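Local coordinates for capsular polysaccharide biosynthesis protein (PDB 4BQN), which binds coenzyme A and is probably an acetyltransferase that acts in the biosynthesis of the capsular polysaccharide of Burkholderia pseudomallei, at residues R5-C14 with A30-C41; V107-P115 with S283-R294. The protein carries 1 engineered substitution. All coordinates share one frame; numbering follows the deposited sequence. Where two conformers were deposited one is given.

In the fold
Contact 1 and contact 2 meet the same coenzyme A molecule at its two ends. At 5-14 with 30-41, strand 6-11, paired with the edge strand 33-35, leads into the loop where C14 is disulfide-linked to the thiol end of the cofactor; at 107-115 with 283-294, R294 holds the 3'-phosphate. The two contacts lie on opposite sides of the chain's centre, their own centres about 35 Å apart and their nearest atoms about 10 Å apart, so they do not touch and are related through the ligand. Y97, S69, R167 and N172 bind coenzyme A as well. Contact 1 closes before contact 2 opens along the chain.

Contact 1: R5-C14 with A30-C41; sequences RKKYSVYGSC and ARDWELVEMEPC. With COA (coenzyme A), chain C.
V10 and M38 are joined through two waters, one linking V10 O to M38 N, the other V10 O to M38 O, with direct backbone bonds before and after. Before them, K6, K7 and Y8 pair in parallel with W33, E34 and L35, and the ladder runs on to V36 N, bonded to Y8 O at 2.8 Å. In one of its two conformers S9 OG, anti to its own N (chi1 -169°), donates to V36 O at 2.7 Å. After them, C41 N meets G12 O at 2.8 Å, two residues before C14, whose SG forms a disulfide, 2.0 Å long, with S1P of coenzyme A. On the face that carries K6, Y8, W33 and L35, L35 CD1 sits over the Y8 ring, 4.0 Å from its centroid, and one conformer of K6 lays CD over the six-membered ring of W33. At the far end R5, bent at chi3 (-67°), brings NH1 to A30 O at 2.9 Å, with E34 CB over one guanidinium face. Strand 33-35 is the sheet's edge; 6-11 pairs on its other side with 62-65, helix 15-24 packs on V10 and L35, and helix 46-56 on Y11 and M38.

Contact 2: V107-P115 with S283-R294; sequences VNSPYGLPP and SPKADVSAFFDR. With COA (coenzyme A), chain C.
F291 and L113 form the tightly packed part of the contact. CG of F291, anti to the backbone N (chi1 168°), swings the ring under the loop, where CE1 reaches S109 O at 3.2 Å and CD1 meets Y111 N. L113 fits beside it, CD1 against F291 CB at 3.8 Å and CD2 against the CB atoms of both S283 and D287, 3.7 Å from each. Helices 123-130 and 269-281 contribute A126 and F280 to the buried surroundings of F291. The solvent side holds Y111 and R294, which lie flat on each other, guanidinium and ring planes only 5° apart and CZ of R294 3.7 Å from the centroid of the Y111 ring. The arginine chain, extended from CG to NE, runs over the ring: CD comes down on Y111 CD1 at 3.4 Å, NE lies above the centre and CZ above CD2. Around G112 the contact is looser and wetter. No direct hydrogen bond joins loop and helix; one water donates to Y111 O and D287 O, another to G112 O and D287 OD2. R294 also binds the 3'-phosphate of coenzyme A, NH1 to O7A at 3.1 Å and NH2 to O9A at 3.0 Å. With its face on tyrosine and two nitrogens on separate phosphate oxygens, the guanidinium is fixed in tilt and rotation; the phosphate probably compensates its positive charge, and the cation-pi contact with Y111 adds to this.

Contact 1: R5-C14 with A30-C41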
loop_
_atom_site.group_PDB
_atom_site.type_symbol
_atom_site.label_atom_id
_atom_site.label_comp_id
_atom_site.label_asym_id
_atom_site.label_seq_id
_atom_site.Cartn_x
_atom_site.Cartn_y
_atom_site.Cartn_z
ATOM N N ARG A 5 -16.173 3.135 27.376
ATOM C CA ARG A 5 -14.901 2.862 26.727
ATOM C C ARG A 5 -14.220 4.162 26.315
ATOM O O ARG A 5 -14.884 5.173 26.090
ATOM C CB ARG A 5 -15.134 2.008 25.481
ATOM C CG ARG A 5 -15.531 0.581 25.795
ATOM C CD ARG A 5 -15.770 -0.246 24.552
ATOM N NE ARG A 5 -16.940 0.185 23.797
ATOM C CZ ARG A 5 -17.248 -0.232 22.568
ATOM N NH1 ARG A 5 -16.470 -1.101 21.915
ATOM N NH2 ARG A 5 -18.344 0.226 21.981
ATOM N N LYS A 6 -12.894 4.130 26.217
ATOM C CA LYS A 6 -12.130 5.253 25.674
ATOM C C LYS A 6 -12.411 5.377 24.183
ATOM O O LYS A 6 -12.793 4.398 23.543
ATOM C CB LYS A 6 -10.635 5.046 25.914
ATOM C CG LYS A 6 -10.225 5.066 27.381
ATOM C CD LYS A 6 -8.765 4.684 27.546
ATOM C CE LYS A 6 -8.345 4.725 29.004
ATOM N NZ LYS A 6 -6.868 4.580 29.154
ATOM N N LYS A 7 -12.219 6.577 23.638
ATOM C CA LYS A 7 -12.520 6.823 22.234
ATOM C C LYS A 7 -11.254 6.923 21.389
ATOM O O LYS A 7 -10.266 7.561 21.782
ATOM C CB LYS A 7 -13.370 8.083 22.069
ATOM C CG LYS A 7 -14.718 8.010 22.768
ATOM C CD LYS A 7 -15.482 9.315 22.616
ATOM C CE LYS A 7 -16.627 9.417 23.612
ATOM N NZ LYS A 7 -17.054 10.834 23.790
ATOM N N TYR A 8 -11.291 6.284 20.222
ATOM C CA TYR A 8 -10.179 6.370 19.288
ATOM C C TYR A 8 -10.669 6.552 17.876
ATOM O O TYR A 8 -11.817 6.236 17.550
ATOM C CB TYR A 8 -9.250 5.142 19.380
ATOM C CG TYR A 8 -9.623 3.939 18.543
ATOM C CD1 TYR A 8 -10.751 3.178 18.840
ATOM C CD2 TYR A 8 -8.830 3.550 17.471
ATOM C CE1 TYR A 8 -11.081 2.073 18.078
ATOM C CE2 TYR A 8 -9.149 2.438 16.707
ATOM C CZ TYR A 8 -10.272 1.710 17.007
ATOM O OH TYR A 8 -10.574 0.610 16.221
ATOM N N SER A 9 -9.780 7.062 17.037
ATOM C CA SER A 9 -10.021 7.067 15.609
ATOM C C SER A 9 -8.753 6.637 14.912
ATOM O O SER A 9 -7.668 6.671 15.508
ATOM C CB SER A 9 -10.429 8.453 15.128
ATOM O OG SER A 9 -10.899 8.376 13.798
ATOM N N VAL A 10 -8.896 6.235 13.651
ATOM C CA VAL A 10 -7.751 5.890 12.810
ATOM C C VAL A 10 -7.840 6.709 11.521
ATOM O O VAL A 10 -8.810 6.583 10.756
ATOM C CB VAL A 10 -7.665 4.383 12.469
ATOM C CG1 VAL A 10 -6.277 4.066 11.933
ATOM C CG2 VAL A 10 -7.950 3.497 13.687
ATOM N N TYR A 11 -6.834 7.548 11.291
ATOM C CA TYR A 11 -6.821 8.390 10.107
ATOM C C TYR A 11 -5.597 8.086 9.263
ATOM O O TYR A 11 -4.493 7.927 9.785
ATOM C CB TYR A 11 -6.784 9.863 10.487
ATOM C CG TYR A 11 -6.648 10.770 9.298
ATOM C CD1 TYR A 11 -7.724 10.997 8.446
ATOM C CD2 TYR A 11 -5.433 11.399 9.024
ATOM C CE1 TYR A 11 -7.594 11.835 7.352
ATOM C CE2 TYR A 11 -5.289 12.245 7.925
ATOM C CZ TYR A 11 -6.381 12.460 7.091
ATOM O OH TYR A 11 -6.246 13.327 6.018
ATOM N N GLY A 12 -5.762 8.063 7.952
ATOM C CA GLY A 12 -4.615 7.851 7.082
ATOM C C GLY A 12 -5.101 7.473 5.717
ATOM O O GLY A 12 -6.105 8.013 5.238
ATOM N N SER A 13 -4.374 6.570 5.069
ATOM C CA SER A 13 -4.743 6.061 3.757
ATOM C C SER A 13 -5.912 5.079 3.879
ATOM O O SER A 13 -6.502 4.920 4.965
ATOM C CB SER A 13 -3.540 5.322 3.169
ATOM O OG SER A 13 -3.330 4.088 3.854
ATOM N N CYS A 14 -6.216 4.377 2.789
ATOM C CA CYS A 14 -7.194 3.293 2.846
ATOM C C CYS A 14 -6.849 2.226 3.909
ATOM O O CYS A 14 -7.708 1.460 4.329
ATOM C CB CYS A 14 -7.366 2.659 1.459
ATOM S SG CYS A 14 -6.104 1.533 0.950
ATOM N N ALA A 30 -11.556 -4.348 21.861
ATOM C CA ALA A 30 -12.934 -3.854 21.761
ATOM C C ALA A 30 -13.597 -3.647 23.126
ATOM O O ALA A 30 -14.521 -2.847 23.252
ATOM C CB ALA A 30 -13.774 -4.767 20.881
ATOM N N ARG A 31 -13.108 -4.352 24.144
ATOM C CA ARG A 31 -13.562 -4.163 25.530
ATOM C C ARG A 31 -13.250 -2.737 26.006
ATOM O O ARG A 31 -14.017 -2.145 26.772
ATOM C CB ARG A 31 -12.895 -5.208 26.447
ATOM C CG ARG A 31 -13.201 -5.090 27.934
ATOM C CD ARG A 31 -12.204 -5.900 28.760
ATOM N NE ARG A 31 -10.857 -5.340 28.659
ATOM C CZ ARG A 31 -9.730 -6.017 28.860
ATOM N NH1 ARG A 31 -9.763 -7.305 29.192
ATOM N NH2 ARG A 31 -8.564 -5.398 28.725
ATOM N N ASP A 32 -12.126 -2.196 25.547
ATOM C CA ASP A 32 -11.575 -0.940 26.073
ATOM C C ASP A 32 -11.798 0.285 25.201
ATOM O O ASP A 32 -11.734 1.415 25.702
ATOM C CB ASP A 32 -10.064 -1.079 26.323
ATOM C CG ASP A 32 -9.731 -2.134 27.367
ATOM O OD1 ASP A 32 -10.561 -2.377 28.270
ATOM O OD2 ASP A 32 -8.623 -2.710 27.289
ATOM N N TRP A 33 -12.026 0.072 23.902
ATOM C CA TRP A 33 -11.977 1.161 22.931
ATOM C C TRP A 33 -13.189 1.189 22.032
ATOM O O TRP A 33 -13.633 0.140 21.546
ATOM C CB TRP A 33 -10.731 1.019 22.050
ATOM C CG TRP A 33 -9.457 1.117 22.811
ATOM C CD1 TRP A 33 -8.697 0.080 23.295
ATOM C CD2 TRP A 33 -8.778 2.321 23.174
ATOM N NE1 TRP A 33 -7.583 0.575 23.935
ATOM C CE2 TRP A 33 -7.620 1.945 23.901
ATOM C CE3 TRP A 33 -9.048 3.684 22.978
ATOM C CZ2 TRP A 33 -6.710 2.892 24.401
ATOM C CZ3 TRP A 33 -8.152 4.626 23.479
ATOM C CH2 TRP A 33 -6.997 4.222 24.190
ATOM N N GLU A 34 -13.712 2.398 21.825
ATOM C CA GLU A 34 -14.814 2.617 20.891
ATOM C C GLU A 34 -14.341 3.499 19.740
ATOM O O GLU A 34 -13.763 4.579 19.949
ATOM C CB GLU A 34 -16.037 3.238 21.578
ATOM C CG GLU A 34 -17.225 3.430 20.634
ATOM C CD GLU A 34 -18.429 4.113 21.270
ATOM O OE1 GLU A 34 -18.454 4.326 22.502
ATOM O OE2 GLU A 34 -19.372 4.436 20.519
ATOM N N LEU A 35 -14.574 3.029 18.515
ATOM C CA LEU A 35 -14.148 3.748 17.315
ATOM C C LEU A 35 -15.078 4.916 17.000
ATOM O O LEU A 35 -16.312 4.762 16.992
ATOM C CB LEU A 35 -14.116 2.792 16.119
ATOM C CG LEU A 35 -13.737 3.393 14.759
ATOM C CD1 LEU A 35 -12.315 3.923 14.774
ATOM C CD2 LEU A 35 -13.917 2.362 13.662
ATOM N N VAL A 36 -14.483 6.070 16.716
ATOM C CA VAL A 36 -15.187 7.196 16.091
ATOM C C VAL A 36 -14.558 7.306 14.701
ATOM O O VAL A 36 -13.387 7.672 14.575
ATOM C CB VAL A 36 -15.021 8.505 16.897
ATOM C CG1 VAL A 36 -15.823 9.637 16.259
ATOM C CG2 VAL A 36 -15.447 8.294 18.350
ATOM N N GLU A 37 -15.318 6.969 13.660
ATOM C CA GLU A 37 -14.764 6.838 12.303
ATOM C C GLU A 37 -14.344 8.166 11.677
ATOM O O GLU A 37 -15.075 9.149 11.768
ATOM C CB GLU A 37 -15.783 6.177 11.372
ATOM C CG GLU A 37 -16.082 4.724 11.673
ATOM C CD GLU A 37 -17.216 4.186 10.823
ATOM O OE1 GLU A 37 -18.009 5.001 10.304
ATOM O OE2 GLU A 37 -17.317 2.951 10.684
ATOM N N MET A 38 -13.173 8.192 11.040
ATOM C CA MET A 38 -12.762 9.317 10.197
ATOM C C MET A 38 -12.543 8.811 8.786
ATOM O O MET A 38 -11.883 7.784 8.574
ATOM C CB MET A 38 -11.470 9.961 10.702
ATOM C CG MET A 38 -11.693 10.843 11.914
ATOM S SD MET A 38 -10.196 11.663 12.472
ATOM C CE MET A 38 -9.740 12.692 11.081
ATOM N N GLU A 39 -13.070 9.549 7.818
ATOM C CA GLU A 39 -12.834 9.240 6.414
ATOM C C GLU A 39 -11.341 9.336 6.118
ATOM O O GLU A 39 -10.664 10.218 6.631
ATOM C CB GLU A 39 -13.596 10.215 5.503
ATOM C CG GLU A 39 -15.117 10.131 5.610
ATOM C CD GLU A 39 -15.686 10.870 6.814
ATOM O OE1 GLU A 39 -14.955 11.631 7.480
ATOM O OE2 GLU A 39 -16.887 10.689 7.090
ATOM N N PRO A 40 -10.821 8.433 5.275
ATOM C CA PRO A 40 -9.392 8.501 4.970
ATOM C C PRO A 40 -8.998 9.714 4.113
ATOM O O PRO A 40 -9.852 10.408 3.556
ATOM C CB PRO A 40 -9.116 7.170 4.251
ATOM C CG PRO A 40 -10.441 6.694 3.774
ATOM C CD PRO A 40 -11.468 7.224 4.735
ATOM N N CYS A 41 -7.695 9.955 4.021
ATOM C CA CYS A 41 -7.143 11.173 3.468
ATOM C C CYS A 41 -7.490 11.393 1.995
ATOM O O CYS A 41 -7.543 12.534 1.545
ATOM C CB CYS A 41 -5.617 11.184 3.652
ATOM S SG CYS A 41 -4.720 9.875 2.784
HETATM N N1A COA C . 8.133 3.172 -1.601
HETATM C C2A COA C . 7.909 3.833 -2.764
HETATM N N3A COA C . 6.942 4.757 -2.897
HETATM C C4A COA C . 6.178 5.078 -1.829
HETATM C C5A COA C . 6.374 4.413 -0.547
HETATM C C6A COA C . 7.426 3.407 -0.477
HETATM N N6A COA C . 7.654 2.748 0.677
HETATM N N7A COA C . 5.478 4.914 0.335
HETATM C C8A COA C . 4.764 5.851 -0.338
HETATM N N9A COA C . 5.167 5.923 -1.627
HETATM C C1B COA C . 4.697 6.833 -2.678
HETATM C C2B COA C . 3.222 7.188 -2.628
HETATM O O2B COA C . 2.449 6.212 -3.328
HETATM C C3B COA C . 3.256 8.543 -3.317
HETATM O O3B COA C . 3.396 8.292 -4.728
HETATM P P3B COA C . 3.191 9.441 -5.834
HETATM O O7A COA C . 3.257 8.682 -7.135
HETATM O O8A COA C . 1.826 10.004 -5.541
HETATM O O9A COA C . 4.314 10.431 -5.634
HETATM C C4B COA C . 4.558 9.159 -2.805
HETATM O O4B COA C . 5.387 8.060 -2.424
HETATM C C5B COA C . 4.380 10.112 -1.622
HETATM O O5B COA C . 3.700 9.392 -0.601
HETATM P P1A COA C . 4.161 9.441 0.918
HETATM O O1A COA C . 3.306 8.444 1.643
HETATM O O2A COA C . 5.649 9.292 1.031
HETATM O O3A COA C . 3.842 10.919 1.439
HETATM P P2A COA C . 2.524 11.840 1.539
HETATM O O4A COA C . 2.725 13.009 0.608
HETATM O O5A COA C . 2.353 12.131 3.004
HETATM O O6A COA C . 1.305 10.972 0.994
HETATM C CBP COA C . -0.420 9.317 0.800
HETATM C CCP COA C . 0.538 10.021 1.759
HETATM C CDP COA C . -1.258 8.289 1.551
HETATM C CEP COA C . -1.383 10.357 0.252
HETATM C CAP COA C . 0.428 8.660 -0.321
HETATM O OAP COA C . 1.165 7.557 0.211
HETATM C C9P COA C . -0.294 8.188 -1.573
HETATM O O9P COA C . -0.535 8.973 -2.481
HETATM N N8P COA C . -0.597 6.890 -1.680
HETATM C C7P COA C . -1.229 6.335 -2.870
HETATM C C6P COA C . -2.707 6.646 -3.019
HETATM C C5P COA C . -3.434 6.056 -1.840
HETATM O O5P COA C . -3.616 6.702 -0.820
HETATM N N4P COA C . -3.846 4.812 -1.999
HETATM C C3P COA C . -4.549 4.113 -0.961
HETATM C C2P COA C . -3.808 2.842 -0.614
HETATM S S1P COA C . -4.314 2.347 0.986
HETATM O O HOH W 1 -17.465 5.397 25.255
HETATM O O HOH W 2 -11.422 5.829 11.563
HETATM O O HOH W 3 -9.181 7.066 7.966
#

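Contact 2: V107-P115 with S283-R294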
loop_
_atom_site.group_PDB
_atom_site.type_symbol
_atom_site.label_atom_id
_atom_site.label_comp_id
_atom_site.label_asym_id
_atom_site.label_seq_id
_atom_site.Cartn_x
_atom_site.Cartn_y
_atom_site.Cartn_z
ATOM N N VAL A 107 4.608 -2.665 -11.287
ATOM C CA VAL A 107 3.297 -2.039 -11.076
ATOM C C VAL A 107 3.446 -0.741 -10.301
ATOM O O VAL A 107 4.178 -0.672 -9.323
ATOM C CB VAL A 107 2.322 -3.005 -10.350
ATOM C CG1 VAL A 107 0.993 -2.335 -10.016
ATOM C CG2 VAL A 107 2.093 -4.264 -11.178
ATOM N N ASN A 108 2.715 0.282 -10.716
ATOM C CA ASN A 108 2.595 1.496 -9.927
ATOM C C ASN A 108 1.213 2.104 -10.172
ATOM O O ASN A 108 0.301 1.399 -10.592
ATOM C CB ASN A 108 3.762 2.450 -10.197
ATOM C CG ASN A 108 4.097 3.285 -8.976
ATOM O OD1 ASN A 108 3.341 4.182 -8.608
ATOM N ND2 ASN A 108 5.203 2.972 -8.317
ATOM N N SER A 109 1.044 3.386 -9.891
ATOM C CA SER A 109 -0.218 4.051 -10.173
ATOM C C SER A 109 0.088 5.249 -11.050
ATOM O O SER A 109 1.195 5.804 -10.985
ATOM C CB SER A 109 -0.903 4.461 -8.880
ATOM O OG SER A 109 -1.171 3.312 -8.098
ATOM N N PRO A 110 -0.874 5.634 -11.900
ATOM C CA PRO A 110 -0.651 6.735 -12.834
ATOM C C PRO A 110 -0.218 8.006 -12.126
ATOM O O PRO A 110 -0.775 8.363 -11.064
ATOM C CB PRO A 110 -2.030 6.960 -13.462
ATOM C CG PRO A 110 -2.751 5.679 -13.307
ATOM C CD PRO A 110 -2.198 5.000 -12.087
ATOM N N TYR A 111 0.782 8.666 -12.696
ATOM C CA TYR A 111 1.145 10.035 -12.327
ATOM C C TYR A 111 1.128 10.833 -13.619
ATOM O O TYR A 111 1.746 10.437 -14.606
ATOM C CB TYR A 111 2.545 10.105 -11.702
ATOM C CG TYR A 111 3.026 11.535 -11.481
ATOM C CD1 TYR A 111 3.683 12.254 -12.494
ATOM C CD2 TYR A 111 2.798 12.174 -10.272
ATOM C CE1 TYR A 111 4.108 13.563 -12.292
ATOM C CE2 TYR A 111 3.209 13.482 -10.063
ATOM C CZ TYR A 111 3.867 14.169 -11.074
ATOM O OH TYR A 111 4.285 15.467 -10.863
ATOM N N GLY A 112 0.425 11.957 -13.611
ATOM C CA GLY A 112 0.315 12.813 -14.799
ATOM C C GLY A 112 -0.529 12.252 -15.927
ATOM O O GLY A 112 -0.563 12.821 -17.021
ATOM N N LEU A 113 -1.182 11.124 -15.659
ATOM C CA LEU A 113 -2.054 10.412 -16.588
ATOM C C LEU A 113 -3.402 10.284 -15.928
ATOM O O LEU A 113 -3.507 10.423 -14.708
ATOM C CB LEU A 113 -1.491 9.014 -16.891
ATOM C CG LEU A 113 -0.142 8.952 -17.614
ATOM C CD1 LEU A 113 0.426 7.548 -17.569
ATOM C CD2 LEU A 113 -0.265 9.436 -19.054
ATOM N N PRO A 114 -4.449 10.029 -16.718
ATOM C CA PRO A 114 -5.772 9.924 -16.102
ATOM C C PRO A 114 -5.798 8.825 -15.046
ATOM O O PRO A 114 -5.085 7.818 -15.178
ATOM C CB PRO A 114 -6.678 9.530 -17.272
ATOM C CG PRO A 114 -5.951 9.978 -18.494
ATOM C CD PRO A 114 -4.495 9.842 -18.180
ATOM N N PRO A 115 -6.615 9.001 -14.003
ATOM C CA PRO A 115 -6.757 7.923 -13.030
ATOM C C PRO A 115 -7.239 6.653 -13.726
ATOM O O PRO A 115 -8.073 6.704 -14.635
ATOM C CB PRO A 115 -7.830 8.448 -12.068
ATOM C CG PRO A 115 -7.804 9.928 -12.246
ATOM C CD PRO A 115 -7.476 10.150 -13.688
ATOM N N SER A 283 -3.339 7.705 -24.105
ATOM C CA SER A 283 -2.775 8.937 -23.560
ATOM C C SER A 283 -1.673 9.489 -24.476
ATOM O O SER A 283 -1.123 8.751 -25.288
ATOM C CB SER A 283 -2.207 8.674 -22.153
ATOM O OG SER A 283 -3.251 8.615 -21.198
ATOM N N PRO A 284 -1.316 10.784 -24.326
ATOM C CA PRO A 284 -0.213 11.312 -25.131
ATOM C C PRO A 284 1.084 10.577 -24.813
ATOM O O PRO A 284 1.398 10.341 -23.651
ATOM C CB PRO A 284 -0.125 12.779 -24.693
ATOM C CG PRO A 284 -1.469 13.092 -24.109
ATOM C CD PRO A 284 -1.896 11.815 -23.448
ATOM N N LYS A 285 1.820 10.202 -25.849
ATOM C CA LYS A 285 3.078 9.489 -25.671
ATOM C C LYS A 285 4.057 10.251 -24.776
ATOM O O LYS A 285 4.748 9.644 -23.956
ATOM C CB LYS A 285 3.724 9.195 -27.021
ATOM C CG LYS A 285 4.776 8.102 -26.942
ATOM C CD LYS A 285 5.341 7.827 -28.321
ATOM C CE LYS A 285 5.549 6.348 -28.564
ATOM N NZ LYS A 285 5.920 6.152 -29.994
ATOM N N ALA A 286 4.113 11.572 -24.913
ATOM C CA ALA A 286 5.009 12.367 -24.077
ATOM C C ALA A 286 4.676 12.205 -22.596
ATOM O O ALA A 286 5.574 12.183 -21.744
ATOM C CB ALA A 286 4.974 13.834 -24.480
ATOM N N ASP A 287 3.389 12.085 -22.281
ATOM C CA ASP A 287 2.970 11.957 -20.878
ATOM C C ASP A 287 3.241 10.554 -20.362
ATOM O O ASP A 287 3.634 10.381 -19.201
ATOM C CB ASP A 287 1.483 12.278 -20.705
ATOM C CG ASP A 287 1.135 13.692 -21.112
ATOM O OD1 ASP A 287 2.050 14.507 -21.368
ATOM O OD2 ASP A 287 -0.076 13.984 -21.165
ATOM N N VAL A 288 3.057 9.556 -21.218
ATOM C CA VAL A 288 3.412 8.184 -20.848
ATOM C C VAL A 288 4.934 8.093 -20.608
ATOM O O VAL A 288 5.388 7.451 -19.648
ATOM C CB VAL A 288 2.932 7.172 -21.906
ATOM C CG1 VAL A 288 3.388 5.758 -21.557
ATOM C CG2 VAL A 288 1.413 7.203 -22.003
ATOM N N SER A 289 5.729 8.746 -21.455
ATOM C CA SER A 289 7.183 8.778 -21.257
ATOM C C SER A 289 7.587 9.483 -19.946
ATOM O O SER A 289 8.457 9.013 -19.208
ATOM C CB SER A 289 7.862 9.443 -22.450
ATOM O OG SER A 289 9.271 9.382 -22.326
ATOM N N ALA A 290 6.948 10.609 -19.646
ATOM C CA ALA A 290 7.231 11.303 -18.390
ATOM C C ALA A 290 6.915 10.410 -17.190
ATOM O O ALA A 290 7.657 10.369 -16.209
ATOM C CB ALA A 290 6.466 12.609 -18.299
ATOM N N PHE A 291 5.804 9.687 -17.279
ATOM C CA PHE A 291 5.408 8.751 -16.225
ATOM C C PHE A 291 6.461 7.652 -16.063
ATOM O O PHE A 291 6.934 7.374 -14.947
ATOM C CB PHE A 291 4.031 8.139 -16.548
ATOM C CG PHE A 291 3.671 6.959 -15.689
ATOM C CD1 PHE A 291 3.484 7.111 -14.317
ATOM C CD2 PHE A 291 3.484 5.700 -16.246
ATOM C CE1 PHE A 291 3.150 6.023 -13.522
ATOM C CE2 PHE A 291 3.146 4.609 -15.453
ATOM C CZ PHE A 291 2.974 4.771 -14.092
ATOM N N PHE A 292 6.851 7.033 -17.177
ATOM C CA PHE A 292 7.816 5.956 -17.094
ATOM C C PHE A 292 9.137 6.464 -16.522
ATOM O O PHE A 292 9.742 5.791 -15.679
ATOM C CB PHE A 292 8.067 5.304 -18.450
ATOM C CG PHE A 292 9.062 4.185 -18.379
ATOM C CD1 PHE A 292 8.737 3.004 -17.722
ATOM C CD2 PHE A 292 10.332 4.323 -18.926
ATOM C CE1 PHE A 292 9.657 1.970 -17.616
ATOM C CE2 PHE A 292 11.254 3.291 -18.833
ATOM C CZ PHE A 292 10.912 2.105 -18.183
ATOM N N ASP A 293 9.581 7.639 -16.958
ATOM C CA ASP A 293 10.837 8.197 -16.449
ATOM C C ASP A 293 10.775 8.421 -14.942
ATOM O O ASP A 293 11.747 8.183 -14.215
ATOM C CB ASP A 293 11.169 9.526 -17.140
ATOM C CG ASP A 293 11.656 9.363 -18.573
ATOM O OD1 ASP A 293 11.905 8.223 -19.029
ATOM O OD2 ASP A 293 11.797 10.409 -19.248
ATOM N N ARG A 294 9.636 8.914 -14.468
ATOM C CA ARG A 294 9.463 9.161 -13.044
ATOM C C ARG A 294 9.528 7.863 -12.237
ATOM O O ARG A 294 10.197 7.802 -11.205
ATOM C CB ARG A 294 8.141 9.892 -12.784
ATOM C CG ARG A 294 7.950 10.348 -11.343
ATOM C CD ARG A 294 6.692 11.183 -11.241
ATOM N NE ARG A 294 6.503 11.815 -9.936
ATOM C CZ ARG A 294 5.830 11.269 -8.933
ATOM N NH1 ARG A 294 5.296 10.063 -9.061
ATOM N NH2 ARG A 294 5.696 11.934 -7.796
HETATM N N1A COA C . 8.133 3.172 -1.601
HETATM C C2A COA C . 7.909 3.833 -2.764
HETATM N N3A COA C . 6.942 4.757 -2.897
HETATM C C4A COA C . 6.178 5.078 -1.829
HETATM C C5A COA C . 6.374 4.413 -0.547
HETATM C C6A COA C . 7.426 3.407 -0.477
HETATM N N6A COA C . 7.654 2.748 0.677
HETATM N N7A COA C . 5.478 4.914 0.335
HETATM C C8A COA C . 4.764 5.851 -0.338
HETATM N N9A COA C . 5.167 5.923 -1.627
HETATM C C1B COA C . 4.697 6.833 -2.678
HETATM C C2B COA C . 3.222 7.188 -2.628
HETATM O O2B COA C . 2.449 6.212 -3.328
HETATM C C3B COA C . 3.256 8.543 -3.317
HETATM O O3B COA C . 3.396 8.292 -4.728
HETATM P P3B COA C . 3.191 9.441 -5.834
HETATM O O7A COA C . 3.257 8.682 -7.135
HETATM O O8A COA C . 1.826 10.004 -5.541
HETATM O O9A COA C . 4.314 10.431 -5.634
HETATM C C4B COA C . 4.558 9.159 -2.805
HETATM O O4B COA C . 5.387 8.060 -2.424
HETATM C C5B COA C . 4.380 10.112 -1.622
HETATM O O5B COA C . 3.700 9.392 -0.601
HETATM P P1A COA C . 4.161 9.441 0.918
HETATM O O1A COA C . 3.306 8.444 1.643
HETATM O O2A COA C . 5.649 9.292 1.031
HETATM O O3A COA C . 3.842 10.919 1.439
HETATM P P2A COA C . 2.524 11.840 1.539
HETATM O O4A COA C . 2.725 13.009 0.608
HETATM O O5A COA C . 2.353 12.131 3.004
HETATM O O6A COA C . 1.305 10.972 0.994
HETATM C CBP COA C . -0.420 9.317 0.800
HETATM C CCP COA C . 0.538 10.021 1.759
HETATM C CDP COA C . -1.258 8.289 1.551
HETATM C CEP COA C . -1.383 10.357 0.252
HETATM C CAP COA C . 0.428 8.660 -0.321
HETATM O OAP COA C . 1.165 7.557 0.211
HETATM C C9P COA C . -0.294 8.188 -1.573
HETATM O O9P COA C . -0.535 8.973 -2.481
HETATM N N8P COA C . -0.597 6.890 -1.680
HETATM C C7P COA C . -1.229 6.335 -2.870
HETATM C C6P COA C . -2.707 6.646 -3.019
HETATM C C5P COA C . -3.434 6.056 -1.840
HETATM O O5P COA C . -3.616 6.702 -0.820
HETATM N N4P COA C . -3.846 4.812 -1.999
HETATM C C3P COA C . -4.549 4.113 -0.961
HETATM C C2P COA C . -3.808 2.842 -0.614
HETATM S S1P COA C . -4.314 2.347 0.986
HETATM O O HOH W 4 3.054 11.762 -16.807
HETATM O O HOH W 5 -1.739 12.740 -19.533
#